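Local coordinates for protein DNA polymerase III beta subunit (Streptococcus pyogenes, PDB 2AVT) that probably encircles DNA as a ring-shaped dimer and keeps the replicative polymerase attached to its template during chromosome replication, at residues A[49-54]-A[202-207]; A[174-179]-A[250-255]; A[260-265]-A[292-297]; A[273-278]-A[299-304]. All blocks are in the same frame, centred on the assembly; numbering follows the deposited sequence.

Interaction 1 of 4, residues A[49-54]-A[202-207]; sequences NGQISI and VLPSKS
Ser207 OG is buried against two carbons, Ile52 CG2 and Gln51 CG, which meet it nearly at right angles to each other, and it has no hydrogen-bond partner anywhere in the model. Ser207 OG lies 3.4 Å from Ile52 CG2, and the methyl also rests against the serine CB at 3.6 Å. Gln51 CG comes within 3.4 Å of the same Ser207 OG. The methylene is brought there because Gln51 carries CG opposite its own backbone N (chi1 -161°), while the chain then bends at chi2, which takes its outer end to Pro204, near CG. No hydrogen bond joins the two segments. What shapes 49-54 is the turn before the strand: Asn49 OD1 accepts from Gln51 N at 2.8 Å and from Ile52 N at 2.9 Å; the first bond makes an Asx turn, and the second, three residues on, an Asx motif. With Pro204 at the N-cap and Ser207 in the first turn of helix 205-214, the contact sets the start of a central-domain helix against the start of an N-terminal-domain strand. Strand 238-243 runs beside strand 52-59, and its Thr242 touches both Ile52 and Ser207, while Glu210, farther along the helix, also meets Ile52.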
loop_
_atom_site.group_PDB
_atom_site.type_symbol
_atom_site.label_atom_id
_atom_site.label_comp_id
_atom_site.label_asym_id
_atom_site.label_seq_id
_atom_site.Cartn_x
_atom_site.Cartn_y
_atom_site.Cartn_z
ATOM N N ASN A 49 15.038 -10.039 -15.295
ATOM C CA ASN A 49 15.665 -9.802 -13.999
ATOM C C ASN A 49 16.609 -10.932 -13.596
ATOM O O ASN A 49 16.905 -11.087 -12.415
ATOM C CB ASN A 49 14.589 -9.658 -12.925
ATOM C CG ASN A 49 13.766 -10.942 -12.738
ATOM O OD1 ASN A 49 14.083 -11.986 -13.301
ATOM N ND2 ASN A 49 12.718 -10.858 -11.944
ATOM N N GLY A 50 17.060 -11.719 -14.568
ATOM C CA GLY A 50 17.961 -12.817 -14.259
ATOM C C GLY A 50 17.253 -14.126 -13.932
ATOM O O GLY A 50 17.852 -15.195 -14.022
ATOM N N GLN A 51 15.981 -14.046 -13.548
ATOM C CA GLN A 51 15.202 -15.239 -13.219
ATOM C C GLN A 51 14.177 -15.467 -14.336
ATOM O O GLN A 51 14.054 -16.583 -14.858
ATOM C CB GLN A 51 14.489 -15.051 -11.877
ATOM C CG GLN A 51 14.025 -16.343 -11.202
ATOM C CD GLN A 51 15.177 -17.147 -10.615
ATOM O OE1 GLN A 51 15.926 -16.654 -9.773
ATOM N NE2 GLN A 51 15.321 -18.386 -11.054
ATOM N N ILE A 52 13.444 -14.410 -14.693
ATOM C CA ILE A 52 12.459 -14.486 -15.771
ATOM C C ILE A 52 12.729 -13.414 -16.817
ATOM O O ILE A 52 13.450 -12.438 -16.564
ATOM C CB ILE A 52 10.998 -14.292 -15.268
ATOM C CG1 ILE A 52 10.832 -12.911 -14.642
ATOM C CG2 ILE A 52 10.635 -15.370 -14.252
ATOM C CD1 ILE A 52 9.438 -12.652 -14.093
ATOM N N SER A 53 12.156 -13.620 -17.997
ATOM C CA SER A 53 12.258 -12.688 -19.104
ATOM C C SER A 53 10.887 -12.663 -19.762
ATOM O O SER A 53 10.269 -13.719 -19.974
ATOM C CB SER A 53 13.288 -13.139 -20.139
ATOM O OG SER A 53 14.601 -13.123 -19.606
ATOM N N ILE A 54 10.411 -11.466 -20.070
ATOM C CA ILE A 54 9.121 -11.300 -20.728
ATOM C C ILE A 54 9.287 -10.541 -22.035
ATOM O O ILE A 54 9.853 -9.447 -22.050
ATOM C CB ILE A 54 8.132 -10.518 -19.846
ATOM C CG1 ILE A 54 7.799 -11.327 -18.594
ATOM C CG2 ILE A 54 6.844 -10.228 -20.623
ATOM C CD1 ILE A 54 6.914 -10.586 -17.629
ATOM N N VAL A 202 11.830 -28.183 -11.958
ATOM C CA VAL A 202 11.550 -27.480 -10.721
ATOM C C VAL A 202 11.591 -26.011 -11.118
ATOM O O VAL A 202 12.603 -25.527 -11.624
ATOM C CB VAL A 202 12.617 -27.771 -9.649
ATOM C CG1 VAL A 202 12.290 -27.011 -8.374
ATOM C CG2 VAL A 202 12.679 -29.274 -9.371
ATOM N N LEU A 203 10.478 -25.319 -10.911
ATOM C CA LEU A 203 10.369 -23.914 -11.281
ATOM C C LEU A 203 10.254 -23.027 -10.052
ATOM O O LEU A 203 9.383 -23.240 -9.202
ATOM C CB LEU A 203 9.142 -23.711 -12.173
ATOM C CG LEU A 203 9.159 -22.433 -13.009
ATOM C CD1 LEU A 203 10.373 -22.480 -13.926
ATOM C CD2 LEU A 203 7.897 -22.317 -13.835
ATOM N N PRO A 204 11.130 -22.012 -9.944
ATOM C CA PRO A 204 11.118 -21.087 -8.805
ATOM C C PRO A 204 9.690 -20.604 -8.594
ATOM O O PRO A 204 9.045 -20.142 -9.536
ATOM C CB PRO A 204 12.060 -19.969 -9.262
ATOM C CG PRO A 204 13.023 -20.677 -10.133
ATOM C CD PRO A 204 12.131 -21.599 -10.944
ATOM N N SER A 205 9.192 -20.718 -7.370
ATOM C CA SER A 205 7.824 -20.323 -7.080
ATOM C C SER A 205 7.476 -18.884 -7.426
ATOM O O SER A 205 6.362 -18.608 -7.882
ATOM C CB SER A 205 7.502 -20.593 -5.610
ATOM O OG SER A 205 8.474 -20.006 -4.767
ATOM N N LYS A 206 8.406 -17.959 -7.212
ATOM C CA LYS A 206 8.110 -16.567 -7.517
ATOM C C LYS A 206 7.860 -16.402 -9.004
ATOM O O LYS A 206 7.001 -15.630 -9.415
ATOM C CB LYS A 206 9.262 -15.651 -7.089
ATOM C CG LYS A 206 8.901 -14.174 -7.189
ATOM C CD LYS A 206 9.938 -13.286 -6.518
ATOM C CE LYS A 206 9.367 -11.900 -6.254
ATOM N NZ LYS A 206 8.119 -11.981 -5.430
ATOM N N SER A 207 8.613 -17.139 -9.808
ATOM C CA SER A 207 8.469 -17.068 -11.250
ATOM C C SER A 207 7.068 -17.497 -11.690
ATOM O O SER A 207 6.547 -17.004 -12.685
ATOM C CB SER A 207 9.529 -17.944 -11.922
ATOM O OG SER A 207 10.833 -17.487 -11.599
#

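Interaction 2 of 4, residues A[174-179]-A[250-255]; sequences DFKAVA and PDTDRL
Where the chain leaves strand 238-243 and heads for strand 262-267 of the C-terminal domain, Thr252 and Asp253 are set down on Val178 and Lys176 of the central domain. Lys176 does the polar work: NZ forms a salt bridge with Asp253 OD1 at 3.1 Å, reaching the oxygen on its syn side but 30° out of the carboxylate plane. The second oxygen is not far behind, with Asp253 OD2 3.4 Å from Lys176 NZ. The lysine runs straight through its first two torsions and turns only at chi3 (65°), the bend that swings the ammonium onto the acid. Strand 174-180 belongs to a sheet that runs on into the C-terminal domain; Lys176 and Val178 point from one face toward the connecting loop, while Phe175 and Ala177 pack on Ile145 of helix 139-149. On that outer face Val178 and Thr252 meet tip to tip, Val178 CG1 being 3.7 Å from Thr252 CG2, and Met185 of strand 184-191 touches them both. Thr252 OG1 lies 3.8 Å from Val178 CG2 and is buried without a hydrogen-bond partner in the model. The loop holds its own shape through an Asx motif, in which Asp251 OD1 takes the N-H of Arg254 at 2.9 Å, and through a bond of 3.0 Å from Leu255 N to Thr252 O, which closes the 3-10 turn starting at Asp253.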
loop_
_atom_site.group_PDB
_atom_site.type_symbol
_atom_site.label_atom_id
_atom_site.label_comp_id
_atom_site.label_asym_id
_atom_site.label_seq_id
_atom_site.Cartn_x
_atom_site.Cartn_y
_atom_site.Cartn_z
ATOM N N ASP A 174 0.492 -38.583 -17.071
ATOM C CA ASP A 174 0.279 -38.293 -15.662
ATOM C C ASP A 174 1.055 -37.033 -15.260
ATOM O O ASP A 174 2.287 -37.033 -15.235
ATOM C CB ASP A 174 0.702 -39.499 -14.812
ATOM C CG ASP A 174 -0.188 -40.715 -15.043
ATOM O OD1 ASP A 174 -1.403 -40.627 -14.760
ATOM O OD2 ASP A 174 0.325 -41.754 -15.510
ATOM N N PHE A 175 0.315 -35.972 -14.953
ATOM C CA PHE A 175 0.885 -34.674 -14.577
ATOM C C PHE A 175 0.912 -34.460 -13.061
ATOM O O PHE A 175 -0.116 -34.592 -12.393
ATOM C CB PHE A 175 0.047 -33.564 -15.232
ATOM C CG PHE A 175 0.556 -32.164 -14.987
ATOM C CD1 PHE A 175 0.268 -31.503 -13.805
ATOM C CD2 PHE A 175 1.270 -31.496 -15.962
ATOM C CE1 PHE A 175 0.681 -30.195 -13.600
ATOM C CE2 PHE A 175 1.685 -30.187 -15.763
ATOM C CZ PHE A 175 1.389 -29.537 -14.582
ATOM N N LYS A 176 2.080 -34.127 -12.513
ATOM C CA LYS A 176 2.168 -33.864 -11.076
ATOM C C LYS A 176 2.868 -32.530 -10.778
ATOM O O LYS A 176 3.919 -32.226 -11.331
ATOM C CB LYS A 176 2.913 -34.990 -10.343
ATOM C CG LYS A 176 3.001 -34.765 -8.832
ATOM C CD LYS A 176 3.852 -35.809 -8.111
ATOM C CE LYS A 176 5.314 -35.730 -8.535
ATOM N NZ LYS A 176 6.159 -36.752 -7.844
ATOM N N ALA A 177 2.258 -31.735 -9.909
ATOM C CA ALA A 177 2.828 -30.461 -9.496
ATOM C C ALA A 177 2.875 -30.525 -7.980
ATOM O O ALA A 177 1.833 -30.654 -7.335
ATOM C CB ALA A 177 1.945 -29.298 -9.946
ATOM N N VAL A 178 4.078 -30.459 -7.412
ATOM C CA VAL A 178 4.227 -30.506 -5.960
ATOM C C VAL A 178 5.248 -29.497 -5.440
ATOM O O VAL A 178 6.235 -29.188 -6.106
ATOM C CB VAL A 178 4.660 -31.912 -5.478
ATOM C CG1 VAL A 178 6.070 -32.205 -5.943
ATOM C CG2 VAL A 178 4.575 -31.985 -3.963
ATOM N N ALA A 179 4.992 -28.985 -4.240
ATOM C CA ALA A 179 5.884 -28.023 -3.596
ATOM C C ALA A 179 5.820 -28.274 -2.097
ATOM O O ALA A 179 4.768 -28.622 -1.566
ATOM C CB ALA A 179 5.453 -26.591 -3.905
ATOM N N PRO A 250 13.559 -33.762 -3.933
ATOM C CA PRO A 250 13.329 -34.868 -3.000
ATOM C C PRO A 250 12.159 -35.776 -3.374
ATOM O O PRO A 250 11.241 -35.369 -4.088
ATOM C CB PRO A 250 13.114 -34.155 -1.664
ATOM C CG PRO A 250 12.554 -32.827 -2.069
ATOM C CD PRO A 250 13.414 -32.465 -3.251
ATOM N N ASP A 251 12.216 -37.017 -2.898
ATOM C CA ASP A 251 11.170 -37.999 -3.157
ATOM C C ASP A 251 9.980 -37.625 -2.283
ATOM O O ASP A 251 9.964 -37.909 -1.087
ATOM C CB ASP A 251 11.658 -39.399 -2.785
ATOM C CG ASP A 251 10.642 -40.476 -3.104
ATOM O OD1 ASP A 251 9.438 -40.256 -2.855
ATOM O OD2 ASP A 251 11.054 -41.551 -3.593
ATOM N N THR A 252 8.983 -36.990 -2.886
ATOM C CA THR A 252 7.806 -36.558 -2.149
ATOM C C THR A 252 6.648 -37.561 -2.185
ATOM O O THR A 252 5.745 -37.502 -1.354
ATOM C CB THR A 252 7.329 -35.183 -2.670
ATOM O OG1 THR A 252 6.239 -34.720 -1.869
ATOM C CG2 THR A 252 6.893 -35.284 -4.119
ATOM N N ASP A 253 6.666 -38.479 -3.147
ATOM C CA ASP A 253 5.605 -39.479 -3.225
ATOM C C ASP A 253 5.658 -40.315 -1.951
ATOM O O ASP A 253 4.627 -40.704 -1.400
ATOM C CB ASP A 253 5.797 -40.397 -4.438
ATOM C CG ASP A 253 5.723 -39.652 -5.753
ATOM O OD1 ASP A 253 4.848 -38.775 -5.886
ATOM O OD2 ASP A 253 6.531 -39.950 -6.659
ATOM N N ARG A 254 6.879 -40.567 -1.486
ATOM C CA ARG A 254 7.119 -41.358 -0.286
ATOM C C ARG A 254 6.606 -40.687 0.983
ATOM O O ARG A 254 6.769 -41.225 2.077
ATOM C CB ARG A 254 8.612 -41.650 -0.154
ATOM N N LEU A 255 5.984 -39.520 0.838
ATOM C CA LEU A 255 5.457 -38.788 1.986
ATOM C C LEU A 255 3.941 -38.887 2.110
ATOM O O LEU A 255 3.378 -38.560 3.154
ATOM C CB LEU A 255 5.862 -37.310 1.909
ATOM C CG LEU A 255 7.335 -36.970 2.152
ATOM C CD1 LEU A 255 7.552 -35.475 1.986
ATOM C CD2 LEU A 255 7.736 -37.409 3.552
#

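Interaction 3 of 4, residues A[260-265]-A[292-297]; sequences FETEVV and LEITQN
Thr262 and Val264 reach across from strand 262-267 to Ile294 on strand 290-295, a meeting of two beta sheets whose faces enclose the core of the C-terminal domain. Just before the strand settles, Glu261 and Thr262 both lie opposite Phe350 of strand 345-350, a classic beta bulge. Thr262 follows, with its two branches put to different use: the methyl CG2 faces Ile294 CG2 at 4.3 Å, a loose approach, whereas the hydroxyl is hydrogen-bonded to the carbonyl of Ser323. Glu263 points away. Val264 brings the strand back to the interior and meets the far end of the isoleucine. No hydrogen bond crosses between the segments, as expected of strands that belong to different sheets and touch through side chains. Ile294 bridges both positions with separate branches, and Phe350 packs on it as well. Its chain extends fully beyond the first torsion (chi2 174°), which pushes the terminal methyl forward until it stands tip to tip with the valine, Ile294 CD1 lying 4.1 Å from Val264 CG2.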
loop_
_atom_site.group_PDB
_atom_site.type_symbol
_atom_site.label_atom_id
_atom_site.label_comp_id
_atom_site.label_asym_id
_atom_site.label_seq_id
_atom_site.Cartn_x
_atom_site.Cartn_y
_atom_site.Cartn_z
ATOM N N PHE A 260 -5.987 -43.306 7.375
ATOM C CA PHE A 260 -6.227 -42.280 8.375
ATOM C C PHE A 260 -7.160 -42.854 9.428
ATOM O O PHE A 260 -8.007 -43.693 9.125
ATOM C CB PHE A 260 -6.847 -41.043 7.722
ATOM C CG PHE A 260 -8.142 -41.310 7.012
ATOM C CD1 PHE A 260 -8.150 -41.666 5.674
ATOM C CD2 PHE A 260 -9.352 -41.185 7.674
ATOM C CE1 PHE A 260 -9.342 -41.889 5.006
ATOM C CE2 PHE A 260 -10.547 -41.407 7.011
ATOM C CZ PHE A 260 -10.539 -41.758 5.674
ATOM N N GLU A 261 -6.992 -42.409 10.668
ATOM C CA GLU A 261 -7.804 -42.896 11.776
ATOM C C GLU A 261 -8.934 -41.946 12.118
ATOM O O GLU A 261 -9.898 -42.327 12.786
ATOM C CB GLU A 261 -6.926 -43.082 13.014
ATOM C CG GLU A 261 -5.816 -44.101 12.841
ATOM C CD GLU A 261 -6.336 -45.519 12.813
ATOM O OE1 GLU A 261 -6.934 -45.951 13.823
ATOM O OE2 GLU A 261 -6.147 -46.202 11.782
ATOM N N THR A 262 -8.805 -40.705 11.665
ATOM C CA THR A 262 -9.807 -39.692 11.942
ATOM C C THR A 262 -10.061 -38.815 10.724
ATOM O O THR A 262 -9.153 -38.544 9.940
ATOM C CB THR A 262 -9.361 -38.792 13.114
ATOM O OG1 THR A 262 -9.039 -39.609 14.247
ATOM C CG2 THR A 262 -10.469 -37.827 13.497
ATOM N N GLU A 263 -11.306 -38.385 10.573
ATOM C CA GLU A 263 -11.697 -37.522 9.470
ATOM C C GLU A 263 -12.712 -36.517 9.963
ATOM O O GLU A 263 -13.635 -36.867 10.696
ATOM C CB GLU A 263 -12.339 -38.317 8.328
ATOM C CG GLU A 263 -12.971 -37.408 7.263
ATOM C CD GLU A 263 -13.858 -38.152 6.277
ATOM O OE1 GLU A 263 -13.357 -39.067 5.589
ATOM O OE2 GLU A 263 -15.059 -37.815 6.192
ATOM N N VAL A 264 -12.538 -35.263 9.562
ATOM C CA VAL A 264 -13.471 -34.213 9.939
ATOM C C VAL A 264 -13.676 -33.311 8.734
ATOM O O VAL A 264 -12.744 -33.054 7.976
ATOM C CB VAL A 264 -12.941 -33.351 11.101
ATOM C CG1 VAL A 264 -14.037 -32.393 11.568
ATOM C CG2 VAL A 264 -12.473 -34.236 12.244
ATOM N N VAL A 265 -14.904 -32.844 8.551
ATOM C CA VAL A 265 -15.220 -31.962 7.438
ATOM C C VAL A 265 -15.672 -30.631 8.017
ATOM O O VAL A 265 -16.607 -30.584 8.816
ATOM C CB VAL A 265 -16.351 -32.542 6.549
ATOM C CG1 VAL A 265 -16.632 -31.602 5.390
ATOM C CG2 VAL A 265 -15.951 -33.917 6.024
ATOM N N LEU A 292 -5.547 -28.760 18.659
ATOM C CA LEU A 292 -6.848 -29.218 18.201
ATOM C C LEU A 292 -7.274 -30.448 18.995
ATOM O O LEU A 292 -6.589 -31.470 18.984
ATOM C CB LEU A 292 -6.778 -29.546 16.707
ATOM C CG LEU A 292 -8.086 -29.533 15.913
ATOM C CD1 LEU A 292 -8.761 -28.183 16.058
ATOM C CD2 LEU A 292 -7.791 -29.820 14.447
ATOM N N GLU A 293 -8.402 -30.331 19.691
ATOM C CA GLU A 293 -8.938 -31.425 20.496
ATOM C C GLU A 293 -10.193 -32.002 19.855
ATOM O O GLU A 293 -11.259 -31.385 19.867
ATOM C CB GLU A 293 -9.241 -30.935 21.915
ATOM C CG GLU A 293 -8.007 -30.867 22.813
ATOM C CD GLU A 293 -8.226 -30.058 24.080
ATOM O OE1 GLU A 293 -9.334 -30.124 24.655
ATOM O OE2 GLU A 293 -7.281 -29.360 24.507
ATOM N N ILE A 294 -10.050 -33.201 19.299
ATOM C CA ILE A 294 -11.143 -33.884 18.624
ATOM C C ILE A 294 -11.719 -35.031 19.446
ATOM O O ILE A 294 -11.022 -35.996 19.762
ATOM C CB ILE A 294 -10.675 -34.456 17.272
ATOM C CG1 ILE A 294 -10.198 -33.323 16.362
ATOM C CG2 ILE A 294 -11.805 -35.220 16.610
ATOM C CD1 ILE A 294 -9.595 -33.809 15.069
ATOM N N THR A 295 -12.996 -34.919 19.792
ATOM C CA THR A 295 -13.686 -35.953 20.550
ATOM C C THR A 295 -15.086 -36.096 19.971
ATOM O O THR A 295 -15.508 -35.272 19.159
ATOM C CB THR A 295 -13.806 -35.592 22.043
ATOM O OG1 THR A 295 -14.577 -34.392 22.184
ATOM C CG2 THR A 295 -12.430 -35.390 22.655
ATOM N N GLN A 296 -15.800 -37.141 20.380
ATOM C CA GLN A 296 -17.154 -37.372 19.891
ATOM C C GLN A 296 -18.017 -36.116 19.960
ATOM O O GLN A 296 -18.357 -35.635 21.043
ATOM C CB GLN A 296 -17.831 -38.489 20.693
ATOM C CG GLN A 296 -17.368 -39.892 20.341
ATOM C CD GLN A 296 -18.091 -40.962 21.147
ATOM O OE1 GLN A 296 -19.322 -40.961 21.241
ATOM N NE2 GLN A 296 -17.328 -41.887 21.724
ATOM N N ASN A 297 -18.363 -35.585 18.793
ATOM C CA ASN A 297 -19.200 -34.395 18.705
ATOM C C ASN A 297 -18.692 -33.239 19.569
ATOM O O ASN A 297 -19.443 -32.653 20.350
ATOM C CB ASN A 297 -20.630 -34.748 19.108
ATOM C CG ASN A 297 -21.047 -36.116 18.614
ATOM O OD1 ASN A 297 -20.875 -36.447 17.438
ATOM N ND2 ASN A 297 -21.600 -36.922 19.511
#

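Interaction 4 of 4, residues A[273-278]-A[299-304]; sequences HAMERA and ISAHVN
Met275 and Ala278, about one turn apart on helix 268-282, set their methyls against Ala301 and Val303 on strand 298-305. Ala301 and Val303 both point at the helix, with His302 between them directed to the opposite face of the sheet. Met275 starts out in the wrong direction, its CB heading away from the strand; bends at chi2 (-57°) and chi3 (98°) hook the chain round so that only the last methyl arrives, Met275 CE sitting 4.0 Å from Ala301 CB. Met275 also touches Leu334 and Ile335 of helix 331-339. Two residues on from Ala301, Val303 turns CG2 to the helix backbone as well as to its side chain: the methyl is 3.8 Å from Ala278 O and 3.9 Å from Ala278 CB. The small alanine allows strand and helix to come close here, their CA atoms 6.3 Å apart at Ala278 and Val303.

No polar side chain bonds across the contact. His273 ND1 donates to Glu276 OE1 at 3.2 Å, from above the carboxylate plane, and Glu276 has a salt bridge to Arg272; behind the strand, Ser300 OG and His302 NE2 are hydrogen-bonded at 2.6 Å. Arg277 packs on Pro90 of the second subunit. The helix-sheet interface itself carries no hydrogen bond or charge pair, so it rests on van der Waals packing, mostly methyl on methyl, with one methyl against a helix carbonyl.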
loop_
_atom_site.group_PDB
_atom_site.type_symbol
_atom_site.label_atom_id
_atom_site.label_comp_id
_atom_site.label_asym_id
_atom_site.label_seq_id
_atom_site.Cartn_x
_atom_site.Cartn_y
_atom_site.Cartn_z
ATOM N N HIS A 273 -11.063 -18.624 9.594
ATOM C CA HIS A 273 -11.260 -17.508 10.510
ATOM C C HIS A 273 -10.866 -17.892 11.932
ATOM O O HIS A 273 -10.262 -17.097 12.658
ATOM C CB HIS A 273 -12.722 -17.037 10.499
ATOM C CG HIS A 273 -13.134 -16.353 9.231
ATOM N ND1 HIS A 273 -12.230 -15.752 8.381
ATOM C CD2 HIS A 273 -14.356 -16.144 8.689
ATOM C CE1 HIS A 273 -12.878 -15.203 7.367
ATOM N NE2 HIS A 273 -14.170 -15.427 7.529
ATOM N N ALA A 274 -11.210 -19.113 12.330
ATOM C CA ALA A 274 -10.887 -19.601 13.665
ATOM C C ALA A 274 -9.378 -19.667 13.837
ATOM O O ALA A 274 -8.836 -19.205 14.841
ATOM C CB ALA A 274 -11.496 -20.980 13.879
ATOM N N MET A 275 -8.704 -20.240 12.846
ATOM C CA MET A 275 -7.258 -20.378 12.880
ATOM C C MET A 275 -6.539 -19.031 12.830
ATOM O O MET A 275 -5.427 -18.900 13.345
ATOM C CB MET A 275 -6.788 -21.252 11.719
ATOM C CG MET A 275 -7.294 -22.678 11.785
ATOM S SD MET A 275 -6.826 -23.485 13.325
ATOM C CE MET A 275 -8.331 -23.292 14.271
ATOM N N GLU A 276 -7.158 -18.037 12.202
ATOM C CA GLU A 276 -6.537 -16.719 12.129
ATOM C C GLU A 276 -6.471 -16.116 13.537
ATOM O O GLU A 276 -5.497 -15.451 13.886
ATOM C CB GLU A 276 -7.314 -15.813 11.160
ATOM C CG GLU A 276 -7.212 -16.284 9.704
ATOM C CD GLU A 276 -8.062 -15.479 8.733
ATOM O OE1 GLU A 276 -9.160 -15.039 9.120
ATOM O OE2 GLU A 276 -7.638 -15.310 7.570
ATOM N N ARG A 277 -7.496 -16.369 14.349
ATOM C CA ARG A 277 -7.516 -15.869 15.718
ATOM C C ARG A 277 -6.468 -16.616 16.530
ATOM O O ARG A 277 -5.805 -16.040 17.394
ATOM C CB ARG A 277 -8.872 -16.102 16.370
ATOM C CG ARG A 277 -10.024 -15.402 15.718
ATOM C CD ARG A 277 -11.280 -15.644 16.525
ATOM N NE ARG A 277 -12.469 -15.322 15.751
ATOM C CZ ARG A 277 -12.951 -16.085 14.778
ATOM N NH1 ARG A 277 -12.355 -17.225 14.468
ATOM N NH2 ARG A 277 -14.012 -15.689 14.093
ATOM N N ALA A 278 -6.336 -17.907 16.255
ATOM C CA ALA A 278 -5.371 -18.736 16.956
ATOM C C ALA A 278 -3.970 -18.208 16.692
ATOM O O ALA A 278 -3.111 -18.233 17.573
ATOM C CB ALA A 278 -5.484 -20.183 16.486
ATOM N N ILE A 299 -15.268 -30.479 18.893
ATOM C CA ILE A 299 -13.982 -30.084 18.331
ATOM C C ILE A 299 -13.675 -28.674 18.834
ATOM O O ILE A 299 -14.523 -27.783 18.752
ATOM C CB ILE A 299 -14.028 -30.077 16.794
ATOM C CG1 ILE A 299 -14.602 -31.402 16.290
ATOM C CG2 ILE A 299 -12.629 -29.876 16.231
ATOM C CD1 ILE A 299 -13.858 -32.613 16.798
ATOM N N SER A 300 -12.472 -28.475 19.363
ATOM C CA SER A 300 -12.095 -27.169 19.886
ATOM C C SER A 300 -10.633 -26.810 19.642
ATOM O O SER A 300 -9.769 -27.682 19.575
ATOM C CB SER A 300 -12.396 -27.110 21.384
ATOM O OG SER A 300 -11.660 -28.098 22.086
ATOM N N ALA A 301 -10.372 -25.514 19.507
ATOM C CA ALA A 301 -9.026 -25.001 19.280
ATOM C C ALA A 301 -8.536 -24.333 20.558
ATOM O O ALA A 301 -9.304 -23.690 21.269
ATOM C CB ALA A 301 -9.028 -23.999 18.133
ATOM N N HIS A 302 -7.249 -24.481 20.846
ATOM C CA HIS A 302 -6.691 -23.911 22.057
ATOM C C HIS A 302 -5.281 -23.375 21.860
ATOM O O HIS A 302 -4.443 -23.993 21.200
ATOM C CB HIS A 302 -6.677 -24.971 23.161
ATOM C CG HIS A 302 -7.981 -25.688 23.320
ATOM N ND1 HIS A 302 -9.117 -25.072 23.800
ATOM C CD2 HIS A 302 -8.340 -26.958 23.023
ATOM C CE1 HIS A 302 -10.118 -25.934 23.791
ATOM N NE2 HIS A 302 -9.673 -27.086 23.324
ATOM N N VAL A 303 -5.032 -22.210 22.442
ATOM C CA VAL A 303 -3.723 -21.582 22.374
ATOM C C VAL A 303 -3.486 -20.951 23.732
ATOM O O VAL A 303 -4.410 -20.404 24.337
ATOM C CB VAL A 303 -3.665 -20.483 21.294
ATOM C CG1 VAL A 303 -2.298 -19.817 21.306
ATOM C CG2 VAL A 303 -3.940 -21.083 19.927
ATOM N N ASN A 304 -2.259 -21.035 24.225
ATOM C CA ASN A 304 -1.968 -20.446 25.520
ATOM C C ASN A 304 -0.615 -19.763 25.536
ATOM O O ASN A 304 0.420 -20.422 25.620
ATOM C CB ASN A 304 -2.012 -21.513 26.612
ATOM C CG ASN A 304 -2.120 -20.912 27.998
ATOM O OD1 ASN A 304 -1.346 -20.024 28.363
ATOM N ND2 ASN A 304 -3.083 -21.390 28.781
#

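In the fold
Starting from the N terminus, interaction 1 opens early, at 49-54, and closes 148 residues later at 202-207, joining the N-terminal domain to the central one. Before it closes, interaction 2 has opened at 174-179; the two cross, and 250-255 brings the connection toward the C-terminal domain back onto the central sheet. Only then does the second pair begin. Interactions 3 and 4 also cross, through the order 260-265, 273-278, 292-297, 299-304, and no contact nests in another. They share the C-terminal domain, where 292-297 and 299-304 lie on neighbouring strands, 290-295 and 298-305, linking one sheet to its facing sheet and to a helix.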